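Local coordinates for protein 16S rRNA methyltransferase (Streptomyces sp. DSM 40477, PDB 3MQ2) that methylates the N1 position of adenine 1408 in 16S rRNA, using S-adenosyl-L-methionine, and so confers resistance to aminoglycosides such as kanamycin and apramycin, at residues 32-37 and 100-105; 41-46 and 78-83; 91-96 and 124-129; 138-143 and 210-215. One frame throughout, in Å; residues are numbered along the deposited sequence.

Interaction 1: residues 32-37 and 100-105; sequences LDVGTG and GELHVL. With SAH (S-adenosyl-L-homocysteine), chain C.
Leu32 pairs with Leu102 and Asp33 with His103 in parallel register, where two central strands of a Rossmann-like class I methyltransferase sheet run side by side. Leu32 N donates to Glu101 O, and His103 N and Val34 N continue the ladder to Leu32 O and His103 O; the last bond is nearly straight (177°). Leu102 can be followed outward: CB leaves the strand on the same face as Leu32, CG lies anti to the backbone N (chi1 175°), CD1 fits between Leu32 CD2 (3.8 Å) and Val34 CG2 (3.6 Å) and comes near Leu32 O, and CD2 turns to Met126. Branched aliphatic residues suit this buried face, because their methyls fill the space between strands. On the other face, the Asp33 carboxylate crosses the His103 side chain at roughly a right angle. Its OD2 accepts from Thr36 OG1, while OD1 is hydrogen-bonded to a water that also meets Val34 O and accepts from Leu105 N. The His103 ring is fixed through NE2, which meets Glu101 OE1 at 2.6 Å in the ring plane, while His41 engages ND1; Glu101 also forms a salt bridge with Arg52. Past Val34 the chain turns at Gly35, whose positive phi is easiest for glycine and where a CB would run into the ligand's O4'. Two carbonyls grip the ligand's amino group, SAH N lying 2.9 Å from Gly35 O and 2.8 Å from Leu105 O.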
loop_
_atom_site.group_PDB
_atom_site.type_symbol
_atom_site.label_atom_id
_atom_site.label_comp_id
_atom_site.label_asym_id
_atom_site.label_seq_id
_atom_site.Cartn_x
_atom_site.Cartn_y
_atom_site.Cartn_z
ATOM N N LEU A 32 -0.879 4.322 -5.657
ATOM C CA LEU A 32 0.248 4.333 -4.718
ATOM C C LEU A 32 0.189 3.117 -3.804
ATOM O O LEU A 32 -0.840 2.868 -3.180
ATOM C CB LEU A 32 0.204 5.601 -3.864
ATOM C CG LEU A 32 1.249 5.703 -2.751
ATOM C CD1 LEU A 32 2.653 5.779 -3.346
ATOM C CD2 LEU A 32 0.990 6.922 -1.885
ATOM N N ASP A 33 1.289 2.368 -3.722
ATOM C CA ASP A 33 1.388 1.251 -2.783
ATOM C C ASP A 33 2.329 1.667 -1.652
ATOM O O ASP A 33 3.495 1.960 -1.898
ATOM C CB ASP A 33 1.929 -0.005 -3.482
ATOM C CG ASP A 33 1.797 -1.261 -2.627
ATOM O OD1 ASP A 33 0.880 -1.311 -1.784
ATOM O OD2 ASP A 33 2.596 -2.208 -2.798
ATOM N N VAL A 34 1.817 1.698 -0.426
ATOM C CA VAL A 34 2.588 2.134 0.735
ATOM C C VAL A 34 3.090 0.932 1.529
ATOM O O VAL A 34 2.301 0.095 1.958
ATOM C CB VAL A 34 1.731 3.045 1.649
ATOM C CG1 VAL A 34 2.517 3.446 2.904
ATOM C CG2 VAL A 34 1.249 4.271 0.863
ATOM N N GLY A 35 4.407 0.838 1.726
ATOM C CA GLY A 35 4.982 -0.318 2.390
ATOM C C GLY A 35 5.048 -1.519 1.469
ATOM O O GLY A 35 4.603 -2.607 1.819
ATOM N N THR A 36 5.637 -1.322 0.296
ATOM C CA THR A 36 5.537 -2.290 -0.798
ATOM C C THR A 36 6.466 -3.502 -0.654
ATOM O O THR A 36 6.303 -4.517 -1.363
ATOM C CB THR A 36 5.783 -1.583 -2.143
ATOM O OG1 THR A 36 5.249 -2.363 -3.223
ATOM C CG2 THR A 36 7.277 -1.338 -2.353
ATOM N N GLY A 37 7.444 -3.416 0.244
ATOM C CA GLY A 37 8.312 -4.561 0.491
ATOM C C GLY A 37 9.129 -4.881 -0.746
ATOM O O GLY A 37 9.782 -3.993 -1.296
ATOM N N GLY A 100 -5.022 8.573 -6.969
ATOM C CA GLY A 100 -6.397 8.136 -7.185
ATOM C C GLY A 100 -6.769 6.799 -6.573
ATOM O O GLY A 100 -7.952 6.461 -6.457
ATOM N N GLU A 101 -5.758 6.029 -6.190
ATOM C CA GLU A 101 -5.987 4.723 -5.582
ATOM C C GLU A 101 -4.798 4.427 -4.682
ATOM O O GLU A 101 -3.645 4.600 -5.089
ATOM C CB GLU A 101 -6.130 3.662 -6.672
ATOM C CG GLU A 101 -6.248 2.229 -6.151
ATOM C CD GLU A 101 -6.722 1.267 -7.222
ATOM O OE1 GLU A 101 -6.557 0.042 -7.045
ATOM O OE2 GLU A 101 -7.269 1.734 -8.243
ATOM N N LEU A 102 -5.093 4.035 -3.447
ATOM C CA LEU A 102 -4.079 3.814 -2.428
ATOM C C LEU A 102 -4.180 2.386 -1.889
ATOM O O LEU A 102 -5.265 1.943 -1.506
ATOM C CB LEU A 102 -4.296 4.799 -1.286
ATOM C CG LEU A 102 -3.391 4.628 -0.074
ATOM C CD1 LEU A 102 -1.992 5.097 -0.434
ATOM C CD2 LEU A 102 -3.944 5.437 1.089
ATOM N N HIS A 103 -3.055 1.669 -1.878
ATOM C CA HIS A 103 -3.002 0.312 -1.326
ATOM C C HIS A 103 -2.072 0.258 -0.127
ATOM O O HIS A 103 -0.989 0.837 -0.145
ATOM C CB HIS A 103 -2.495 -0.695 -2.367
ATOM C CG HIS A 103 -3.367 -0.827 -3.570
ATOM N ND1 HIS A 103 -3.042 -1.648 -4.631
ATOM C CD2 HIS A 103 -4.542 -0.239 -3.898
ATOM C CE1 HIS A 103 -3.982 -1.567 -5.552
ATOM N NE2 HIS A 103 -4.908 -0.720 -5.131
ATOM N N VAL A 104 -2.506 -0.439 0.917
ATOM C CA VAL A 104 -1.626 -0.762 2.036
ATOM C C VAL A 104 -1.823 -2.240 2.310
ATOM O O VAL A 104 -2.858 -2.637 2.858
ATOM C CB VAL A 104 -1.986 0.020 3.310
ATOM C CG1 VAL A 104 -1.012 -0.364 4.462
ATOM C CG2 VAL A 104 -1.931 1.526 3.051
ATOM N N LEU A 105 -0.855 -3.062 1.920
ATOM C CA LEU A 105 -1.074 -4.510 1.948
ATOM C C LEU A 105 -0.207 -5.195 2.993
ATOM O O LEU A 105 1.003 -5.054 2.988
ATOM C CB LEU A 105 -0.812 -5.127 0.570
ATOM C CG LEU A 105 -1.531 -4.510 -0.631
ATOM C CD1 LEU A 105 -1.274 -5.356 -1.872
ATOM C CD2 LEU A 105 -3.020 -4.398 -0.371
HETATM N N SAH C . 2.977 -4.907 1.013
HETATM C CA SAH C . 4.129 -5.770 0.819
HETATM C CB SAH C . 5.029 -5.775 2.053
HETATM C CG SAH C . 4.282 -5.905 3.376
HETATM S SD SAH C . 5.409 -6.280 4.741
HETATM C C SAH C . 3.653 -7.175 0.507
HETATM O O SAH C . 4.450 -8.060 0.195
HETATM O OXT SAH C . 2.453 -7.440 0.571
HETATM C "C5'" SAH C . 5.107 -4.603 5.356
HETATM C "C4'" SAH C . 6.064 -3.591 4.737
HETATM O "O4'" SAH C . 5.760 -2.306 5.239
HETATM C "C3'" SAH C . 7.529 -3.852 5.092
HETATM O "O3'" SAH C . 8.294 -3.867 3.912
HETATM C "C2'" SAH C . 7.980 -2.671 5.923
HETATM O "O2'" SAH C . 9.293 -2.268 5.575
HETATM C "C1'" SAH C . 6.961 -1.619 5.535
HETATM N N9 SAH C . 6.694 -0.620 6.576
HETATM C C8 SAH C . 6.366 -0.806 7.893
HETATM N N7 SAH C . 6.195 0.421 8.461
HETATM C C5 SAH C . 6.406 1.364 7.507
HETATM C C6 SAH C . 6.367 2.751 7.521
HETATM N N6 SAH C . 6.070 3.414 8.635
HETATM N N1 SAH C . 6.631 3.436 6.357
HETATM C C2 SAH C . 6.935 2.766 5.191
HETATM N N3 SAH C . 6.985 1.390 5.177
HETATM C C4 SAH C . 6.714 0.717 6.321
HETATM O O HOH W 1 1.476 -2.315 0.684
HETATM O O HOH W 2 2.252 -2.473 4.039
#

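Interaction 2: residues 41-46 and 78-83; sequences HPYKVA and GGLPNL
Tyr43 offers one face of its ring to Leu80, whose CD1 sits 3.8 Å from the ring centroid and 16° off the normal, a CH-pi contact displaced toward the CE1 side. With CG anti to the backbone N (chi1 -174°), the ring swings off the helix toward the loop, and its hydroxyl donates to Gly78 O over 2.6 Å. That bond uses a lone pair in the carbonyl plane, and the acceptor lies at the ring edge, so contact over the face and a bond at the hydroxyl together fix the ring. Gly78 suits the spot: its backbone angles would jam a CB against the preceding carbonyl, and the tyrosine hydroxyl stands close by. The contact joins helix 40-48 of the Rossmann-like fold, which follows the glycine-containing cofactor loop, to the segment leading into edge strand 83-87. Here Ala46, small enough to let the loop come near, places its CB 3.9 Å from both Leu80 CD1 and Leu83 CB. Leu83 straddles the helix surface, CD2 lying 3.7 Å from Tyr43 CD1 while CD1 reaches Pro42 CB. Asn82 turns its amide so that ND2 donates to Ala46 O at 3.0 Å, almost straight (175°); the acceptor lies in the amide plane, though the donor is tilted from the carbonyl plane. The same nitrogen also bonds to Arg52 O, on strand 52-58.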
loop_
_atom_site.group_PDB
_atom_site.type_symbol
_atom_site.label_atom_id
_atom_site.label_comp_id
_atom_site.label_asym_id
_atom_site.label_seq_id
_atom_site.Cartn_x
_atom_site.Cartn_y
_atom_site.Cartn_z
ATOM N N HIS A 41 3.780 -6.634 -5.951
ATOM C CA HIS A 41 2.392 -6.230 -6.166
ATOM C C HIS A 41 2.259 -5.070 -7.151
ATOM O O HIS A 41 1.514 -5.149 -8.119
ATOM C CB HIS A 41 1.727 -5.877 -4.825
ATOM C CG HIS A 41 0.419 -5.160 -4.967
ATOM N ND1 HIS A 41 -0.701 -5.752 -5.511
ATOM C CD2 HIS A 41 0.058 -3.894 -4.648
ATOM C CE1 HIS A 41 -1.695 -4.882 -5.518
ATOM N NE2 HIS A 41 -1.262 -3.748 -4.994
ATOM N N PRO A 42 2.987 -3.967 -6.911
ATOM C CA PRO A 42 2.845 -2.845 -7.848
ATOM C C PRO A 42 3.372 -3.179 -9.243
ATOM O O PRO A 42 2.930 -2.590 -10.226
ATOM C CB PRO A 42 3.682 -1.730 -7.200
ATOM C CG PRO A 42 4.607 -2.438 -6.241
ATOM C CD PRO A 42 3.807 -3.623 -5.737
ATOM N N TYR A 43 4.304 -4.119 -9.330
ATOM C CA TYR A 43 4.789 -4.551 -10.632
ATOM C C TYR A 43 3.624 -5.175 -11.397
ATOM O O TYR A 43 3.397 -4.859 -12.568
ATOM C CB TYR A 43 5.939 -5.547 -10.484
ATOM C CG TYR A 43 6.568 -5.921 -11.804
ATOM C CD1 TYR A 43 7.659 -5.217 -12.301
ATOM C CD2 TYR A 43 6.064 -6.972 -12.560
ATOM C CE1 TYR A 43 8.237 -5.552 -13.514
ATOM C CE2 TYR A 43 6.634 -7.308 -13.780
ATOM C CZ TYR A 43 7.721 -6.597 -14.249
ATOM O OH TYR A 43 8.295 -6.933 -15.461
ATOM N N LYS A 44 2.873 -6.044 -10.726
ATOM C CA LYS A 44 1.659 -6.591 -11.334
ATOM C C LYS A 44 0.663 -5.501 -11.701
ATOM O O LYS A 44 0.137 -5.486 -12.811
ATOM C CB LYS A 44 0.980 -7.625 -10.426
ATOM C CG LYS A 44 -0.439 -7.979 -10.902
ATOM C CD LYS A 44 -0.994 -9.202 -10.196
ATOM C CE LYS A 44 -2.321 -9.658 -10.804
ATOM N NZ LYS A 44 -2.803 -10.949 -10.211
ATOM N N VAL A 45 0.403 -4.578 -10.777
ATOM C CA VAL A 45 -0.546 -3.511 -11.059
ATOM C C VAL A 45 -0.134 -2.706 -12.293
ATOM O O VAL A 45 -0.959 -2.454 -13.177
ATOM C CB VAL A 45 -0.767 -2.594 -9.837
ATOM C CG1 VAL A 45 -1.707 -1.433 -10.179
ATOM C CG2 VAL A 45 -1.327 -3.402 -8.676
ATOM N N ALA A 46 1.141 -2.325 -12.368
ATOM C CA ALA A 46 1.616 -1.552 -13.512
ATOM C C ALA A 46 1.505 -2.357 -14.807
ATOM O O ALA A 46 1.093 -1.830 -15.841
ATOM C CB ALA A 46 3.055 -1.061 -13.285
ATOM N N GLY A 78 11.519 -7.024 -19.095
ATOM C CA GLY A 78 10.614 -6.843 -17.973
ATOM C C GLY A 78 10.455 -5.401 -17.528
ATOM O O GLY A 78 9.821 -5.127 -16.510
ATOM N N GLY A 79 11.031 -4.471 -18.282
ATOM C CA GLY A 79 10.914 -3.060 -17.953
ATOM C C GLY A 79 9.484 -2.565 -18.097
ATOM O O GLY A 79 8.745 -3.027 -18.977
ATOM N N LEU A 80 9.099 -1.634 -17.224
ATOM C CA LEU A 80 7.796 -0.976 -17.266
ATOM C C LEU A 80 7.982 0.521 -17.082
ATOM O O LEU A 80 8.600 0.950 -16.105
ATOM C CB LEU A 80 6.896 -1.488 -16.139
ATOM C CG LEU A 80 6.457 -2.950 -16.199
ATOM C CD1 LEU A 80 5.715 -3.331 -14.928
ATOM C CD2 LEU A 80 5.586 -3.185 -17.417
ATOM N N PRO A 81 7.444 1.324 -18.010
ATOM C CA PRO A 81 7.610 2.779 -17.956
ATOM C C PRO A 81 6.725 3.433 -16.906
ATOM O O PRO A 81 7.007 4.555 -16.491
ATOM C CB PRO A 81 7.131 3.223 -19.341
ATOM C CG PRO A 81 6.078 2.217 -19.684
ATOM C CD PRO A 81 6.618 0.908 -19.160
ATOM N N ASN A 82 5.672 2.738 -16.493
ATOM C CA ASN A 82 4.643 3.323 -15.630
ATOM C C ASN A 82 4.757 2.862 -14.185
ATOM O O ASN A 82 3.758 2.713 -13.492
ATOM C CB ASN A 82 3.247 2.990 -16.159
ATOM C CG ASN A 82 2.966 1.490 -16.178
ATOM O OD1 ASN A 82 3.870 0.677 -16.388
ATOM N ND2 ASN A 82 1.708 1.120 -15.958
ATOM N N LEU A 83 5.985 2.640 -13.741
ATOM C CA LEU A 83 6.238 2.104 -12.409
ATOM C C LEU A 83 7.436 2.818 -11.794
ATOM O O LEU A 83 8.507 2.901 -12.396
ATOM C CB LEU A 83 6.505 0.601 -12.507
ATOM C CG LEU A 83 6.814 -0.160 -11.217
ATOM C CD1 LEU A 83 5.729 0.070 -10.155
ATOM C CD2 LEU A 83 6.944 -1.651 -11.546
#

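Interaction 3: residues 91-96 and 124-129; sequences ERLPPL and RGMAAV. With SAH (S-adenosyl-L-homocysteine), chain C.
Leu93 pushes its CD1 methyl into a shallow dip on helix 121-128, where it lies 3.4 Å from Gly125 O and 3.8 Å from Met126 CG. The floor of the dip is the backbone of Gly125, whose carbonyl oxygen the methyl touches, while Met126 forms one wall and Val129 CG1, 4.3 Å from Leu93 CD1, another. Val129 is the matching bump at the end of the segment: its CB rests 3.5 Å from Leu96 O and 3.9 Å from Leu96 CB, and its CG1 also approaches Pro94 O. No conventional hydrogen bond crosses here; van der Waals fit does most of the work, helped by a CA-H...O contact from Val129 to Leu96 O. The loop belongs to the crossover from strand 83-87 to strand 99-105 of the Rossmann-like sheet. Pro95 centres an inverse gamma turn in it, and Leu96, just after, lies against Val129. At the loop's other end Glu91, bent at chi2 (87°), bonds the adenine: SAH N6 donates to Glu91 OE1 at 2.8 Å, while OE2 is held by Ser110.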
loop_
_atom_site.group_PDB
_atom_site.type_symbol
_atom_site.label_atom_id
_atom_site.label_comp_id
_atom_site.label_asym_id
_atom_site.label_seq_id
_atom_site.Cartn_x
_atom_site.Cartn_y
_atom_site.Cartn_z
ATOM N N GLU A 91 5.401 7.799 7.599
ATOM C CA GLU A 91 5.444 8.991 8.443
ATOM C C GLU A 91 5.899 10.221 7.666
ATOM O O GLU A 91 5.510 11.348 7.981
ATOM C CB GLU A 91 6.394 8.772 9.625
ATOM C CG GLU A 91 5.856 7.841 10.709
ATOM C CD GLU A 91 6.147 6.379 10.463
ATOM O OE1 GLU A 91 6.610 6.020 9.356
ATOM O OE2 GLU A 91 5.903 5.582 11.394
ATOM N N ARG A 92 6.754 10.004 6.670
ATOM C CA ARG A 92 7.305 11.096 5.873
ATOM C C ARG A 92 7.149 10.808 4.392
ATOM O O ARG A 92 8.116 10.554 3.682
ATOM C CB ARG A 92 8.778 11.317 6.195
ATOM C CG ARG A 92 9.036 11.879 7.579
ATOM C CD ARG A 92 10.519 12.148 7.731
ATOM N NE ARG A 92 10.830 12.831 8.976
ATOM C CZ ARG A 92 12.035 13.308 9.261
ATOM N NH1 ARG A 92 13.024 13.148 8.392
ATOM N NH2 ARG A 92 12.247 13.917 10.414
ATOM N N LEU A 93 5.908 10.848 3.932
ATOM C CA LEU A 93 5.613 10.504 2.553
ATOM C C LEU A 93 6.254 11.491 1.581
ATOM O O LEU A 93 6.461 12.658 1.906
ATOM C CB LEU A 93 4.096 10.466 2.348
ATOM C CG LEU A 93 3.441 9.281 3.054
ATOM C CD1 LEU A 93 1.942 9.487 3.173
ATOM C CD2 LEU A 93 3.743 7.991 2.314
ATOM N N PRO A 94 6.545 11.026 0.363
ATOM C CA PRO A 94 7.030 11.915 -0.694
ATOM C C PRO A 94 5.961 12.956 -1.022
ATOM O O PRO A 94 4.787 12.771 -0.685
ATOM C CB PRO A 94 7.224 10.968 -1.892
ATOM C CG PRO A 94 7.214 9.592 -1.322
ATOM C CD PRO A 94 6.339 9.651 -0.118
ATOM N N PRO A 95 6.368 14.051 -1.671
ATOM C CA PRO A 95 5.465 15.144 -2.033
ATOM C C PRO A 95 4.566 14.759 -3.202
ATOM O O PRO A 95 4.602 15.392 -4.259
ATOM C CB PRO A 95 6.432 16.266 -2.429
ATOM C CG PRO A 95 7.624 15.561 -2.942
ATOM C CD PRO A 95 7.751 14.303 -2.112
ATOM N N LEU A 96 3.777 13.705 -3.010
ATOM C CA LEU A 96 2.816 13.259 -4.010
ATOM C C LEU A 96 1.507 14.013 -3.830
ATOM O O LEU A 96 1.138 14.383 -2.721
ATOM C CB LEU A 96 2.573 11.750 -3.862
ATOM C CG LEU A 96 3.760 10.822 -4.137
ATOM C CD1 LEU A 96 3.554 9.452 -3.505
ATOM C CD2 LEU A 96 3.985 10.689 -5.628
ATOM N N ARG A 124 -4.208 10.447 8.121
ATOM C CA ARG A 124 -4.329 11.785 7.546
ATOM C C ARG A 124 -3.189 12.110 6.594
ATOM O O ARG A 124 -3.395 12.783 5.583
ATOM C CB ARG A 124 -4.413 12.845 8.649
ATOM C CG ARG A 124 -5.748 12.839 9.370
ATOM C CD ARG A 124 -5.852 13.987 10.375
ATOM N NE ARG A 124 -7.148 13.986 11.048
ATOM C CZ ARG A 124 -7.346 14.384 12.300
ATOM N NH1 ARG A 124 -6.332 14.837 13.025
ATOM N NH2 ARG A 124 -8.565 14.338 12.825
ATOM N N GLY A 125 -1.987 11.642 6.919
ATOM C CA GLY A 125 -0.836 11.888 6.067
ATOM C C GLY A 125 -0.976 11.165 4.738
ATOM O O GLY A 125 -0.574 11.680 3.693
ATOM N N MET A 126 -1.535 9.956 4.780
ATOM C CA MET A 126 -1.748 9.195 3.561
ATOM C C MET A 126 -2.881 9.817 2.752
ATOM O O MET A 126 -2.794 9.913 1.527
ATOM C CB MET A 126 -2.017 7.720 3.877
ATOM C CG MET A 126 -0.729 6.963 4.219
ATOM S SD MET A 126 -0.965 5.173 4.370
ATOM C CE MET A 126 -1.895 5.128 5.902
ATOM N N ALA A 127 -3.928 10.261 3.439
ATOM C CA ALA A 127 -5.032 10.916 2.752
ATOM C C ALA A 127 -4.537 12.189 2.064
ATOM O O ALA A 127 -5.053 12.576 1.023
ATOM C CB ALA A 127 -6.178 11.234 3.718
ATOM N N ALA A 128 -3.525 12.831 2.644
ATOM C CA ALA A 128 -3.007 14.086 2.093
ATOM C C ALA A 128 -2.542 13.970 0.641
ATOM O O ALA A 128 -2.692 14.913 -0.145
ATOM C CB ALA A 128 -1.859 14.614 2.954
ATOM N N VAL A 129 -1.959 12.827 0.290
ATOM C CA VAL A 129 -1.411 12.652 -1.055
ATOM C C VAL A 129 -2.474 12.205 -2.052
ATOM O O VAL A 129 -2.205 12.100 -3.250
ATOM C CB VAL A 129 -0.221 11.654 -1.094
ATOM C CG1 VAL A 129 0.867 12.089 -0.122
ATOM C CG2 VAL A 129 -0.682 10.233 -0.797
HETATM N N SAH C . 2.977 -4.907 1.013
HETATM C CA SAH C . 4.129 -5.770 0.819
HETATM C CB SAH C . 5.029 -5.775 2.053
HETATM C CG SAH C . 4.282 -5.905 3.376
HETATM S SD SAH C . 5.409 -6.280 4.741
HETATM C C SAH C . 3.653 -7.175 0.507
HETATM O O SAH C . 4.450 -8.060 0.195
HETATM O OXT SAH C . 2.453 -7.440 0.571
HETATM C "C5'" SAH C . 5.107 -4.603 5.356
HETATM C "C4'" SAH C . 6.064 -3.591 4.737
HETATM O "O4'" SAH C . 5.760 -2.306 5.239
HETATM C "C3'" SAH C . 7.529 -3.852 5.092
HETATM O "O3'" SAH C . 8.294 -3.867 3.912
HETATM C "C2'" SAH C . 7.980 -2.671 5.923
HETATM O "O2'" SAH C . 9.293 -2.268 5.575
HETATM C "C1'" SAH C . 6.961 -1.619 5.535
HETATM N N9 SAH C . 6.694 -0.620 6.576
HETATM C C8 SAH C . 6.366 -0.806 7.893
HETATM N N7 SAH C . 6.195 0.421 8.461
HETATM C C5 SAH C . 6.406 1.364 7.507
HETATM C C6 SAH C . 6.367 2.751 7.521
HETATM N N6 SAH C . 6.070 3.414 8.635
HETATM N N1 SAH C . 6.631 3.436 6.357
HETATM C C2 SAH C . 6.935 2.766 5.191
HETATM N N3 SAH C . 6.985 1.390 5.177
HETATM C C4 SAH C . 6.714 0.717 6.321
#

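Interaction 4: residues 138-143 and 210-215; sequences VALNLH and LALTGT
Val138 and Leu212 exchange both of their backbone bonds, Val138 N to Leu212 O and Leu212 N to Val138 O, each 2.8 Å. Leu140 and Leu210 do the same, at 2.8 Å from Leu140 N to Leu210 O and 3.0 Å from Leu210 N to Leu140 O. Between these hydrogen-bonded antiparallel pairs, Ala139 and Ala211 form a non-hydrogen-bonded pair. Ala139 instead turns its backbone toward strand 99-105 and the residue after it, bonding Val104 and Met106, and Ala211 toward Arg182 on strand 176-184. At the end of the strand, Asn141 OD1 accepts from His143 N at 2.9 Å, an Asx turn with the donor above the carbonyl plane, and His143 NE2 bonds Asp208. The face of Val138, Leu140, Leu210 and Leu212 is aliphatic, Leu140 CD1 meeting Leu212 CD1 at 4.1 Å; from the 3-10 segment beyond, Leu142 CD2 reaches Leu210 CB at 3.9 Å. That face packs against helices 109-116 and 160-173, and strand 209-216, antiparallel to neighbours 134-141 and 176-184, is the sheet's reversed strand.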
loop_
_atom_site.group_PDB
_atom_site.type_symbol
_atom_site.label_atom_id
_atom_site.label_comp_id
_atom_site.label_asym_id
_atom_site.label_seq_id
_atom_site.Cartn_x
_atom_site.Cartn_y
_atom_site.Cartn_z
ATOM N N VAL A 138 -6.967 -1.414 2.314
ATOM C CA VAL A 138 -6.056 -1.802 3.385
ATOM C C VAL A 138 -6.286 -3.280 3.630
ATOM O O VAL A 138 -7.393 -3.687 3.983
ATOM C CB VAL A 138 -6.316 -1.035 4.695
ATOM C CG1 VAL A 138 -5.425 -1.583 5.804
ATOM C CG2 VAL A 138 -6.073 0.466 4.512
ATOM N N ALA A 139 -5.261 -4.094 3.418
ATOM C CA ALA A 139 -5.445 -5.529 3.594
ATOM C C ALA A 139 -4.696 -5.920 4.849
ATOM O O ALA A 139 -3.461 -5.967 4.863
ATOM C CB ALA A 139 -4.936 -6.286 2.397
ATOM N N LEU A 140 -5.443 -6.156 5.921
ATOM C CA LEU A 140 -4.822 -6.455 7.205
ATOM C C LEU A 140 -4.409 -7.916 7.266
ATOM O O LEU A 140 -5.199 -8.800 6.962
ATOM C CB LEU A 140 -5.788 -6.173 8.349
ATOM C CG LEU A 140 -6.205 -4.728 8.574
ATOM C CD1 LEU A 140 -7.164 -4.657 9.750
ATOM C CD2 LEU A 140 -4.982 -3.830 8.810
ATOM N N ASN A 141 -3.159 -8.154 7.654
ATOM C CA ASN A 141 -2.697 -9.505 7.949
ATOM C C ASN A 141 -3.150 -9.840 9.359
ATOM O O ASN A 141 -2.628 -9.291 10.335
ATOM C CB ASN A 141 -1.172 -9.555 7.862
ATOM C CG ASN A 141 -0.610 -10.948 8.113
ATOM O OD1 ASN A 141 -1.314 -11.850 8.570
ATOM N ND2 ASN A 141 0.682 -11.120 7.826
ATOM N N LEU A 142 -4.132 -10.730 9.468
ATOM C CA LEU A 142 -4.738 -11.034 10.752
ATOM C C LEU A 142 -3.769 -11.778 11.690
ATOM O O LEU A 142 -4.005 -11.872 12.892
ATOM C CB LEU A 142 -6.050 -11.800 10.541
ATOM C CG LEU A 142 -7.134 -11.018 9.792
ATOM C CD1 LEU A 142 -8.248 -11.947 9.314
ATOM C CD2 LEU A 142 -7.700 -9.890 10.654
ATOM N N HIS A 143 -2.646 -12.250 11.152
ATOM C CA HIS A 143 -1.667 -12.920 11.996
ATOM C C HIS A 143 -0.981 -11.962 12.960
ATOM O O HIS A 143 -0.289 -12.393 13.883
ATOM C CB HIS A 143 -0.667 -13.730 11.159
ATOM C CG HIS A 143 -1.296 -14.904 10.491
ATOM N ND1 HIS A 143 -1.217 -16.183 11.002
ATOM C CD2 HIS A 143 -2.074 -14.988 9.384
ATOM C CE1 HIS A 143 -1.900 -17.007 10.225
ATOM N NE2 HIS A 143 -2.438 -16.303 9.243
ATOM N N LEU A 210 -8.023 -9.552 6.223
ATOM C CA LEU A 210 -9.271 -8.800 6.231
ATOM C C LEU A 210 -9.064 -7.572 5.348
ATOM O O LEU A 210 -8.158 -6.779 5.594
ATOM C CB LEU A 210 -9.596 -8.336 7.653
ATOM C CG LEU A 210 -10.898 -7.573 7.887
ATOM C CD1 LEU A 210 -12.075 -8.474 7.539
ATOM C CD2 LEU A 210 -10.988 -7.100 9.328
ATOM N N ALA A 211 -9.902 -7.418 4.323
ATOM C CA ALA A 211 -9.805 -6.285 3.400
ATOM C C ALA A 211 -10.728 -5.141 3.799
ATOM O O ALA A 211 -11.935 -5.322 3.921
ATOM C CB ALA A 211 -10.120 -6.729 1.971
ATOM N N LEU A 212 -10.142 -3.965 3.984
ATOM C CA LEU A 212 -10.891 -2.745 4.263
ATOM C C LEU A 212 -10.845 -1.893 3.011
ATOM O O LEU A 212 -9.767 -1.533 2.552
ATOM C CB LEU A 212 -10.227 -1.973 5.412
ATOM C CG LEU A 212 -9.947 -2.707 6.729
ATOM C CD1 LEU A 212 -9.183 -1.806 7.690
ATOM C CD2 LEU A 212 -11.224 -3.192 7.372
ATOM N N THR A 213 -12.005 -1.556 2.449
ATOM C CA THR A 213 -12.010 -0.713 1.260
ATOM C C THR A 213 -12.947 0.475 1.427
ATOM O O THR A 213 -13.859 0.465 2.254
ATOM C CB THR A 213 -12.380 -1.491 -0.028
ATOM O OG1 THR A 213 -13.658 -2.129 0.133
ATOM C CG2 THR A 213 -11.329 -2.563 -0.341
ATOM N N GLY A 214 -12.705 1.503 0.633
ATOM C CA GLY A 214 -13.527 2.690 0.703
ATOM C C GLY A 214 -12.932 3.802 -0.131
ATOM O O GLY A 214 -12.190 3.557 -1.091
ATOM N N THR A 215 -13.265 5.029 0.251
ATOM C CA THR A 215 -12.831 6.207 -0.484
ATOM C C THR A 215 -12.287 7.241 0.487
ATOM O O THR A 215 -12.662 7.276 1.657
ATOM C CB THR A 215 -13.989 6.831 -1.295
ATOM O OG1 THR A 215 -15.031 7.224 -0.401
ATOM C CG2 THR A 215 -14.548 5.830 -2.296
#

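How the interactions relate
Interaction 1 lies at the middle of the chain, and the other three radiate from it. Interaction 2 touches it through His103 ND1 and His41 NE2, 2.8 Å apart in a probable hydrogen bond, and through Pro42 against Thr36. Interaction 3 backs onto the opposite face of the sheet: Leu32 CD1 is 3.8 Å from Leu96 CD1, and Val104 CG2 is 4.0 Å from Met126 SD. Interaction 4 continues the same sheet across the neighbouring strand, Val104 O meeting Ala139 N at 2.9 Å. Interactions 1 and 3 share the bound S-adenosyl-L-homocysteine, holding its amino group and its adenine respectively. Interactions 2 and 4 stay clear of each other, their centres 23 Å apart on opposite sides of the chain's centre.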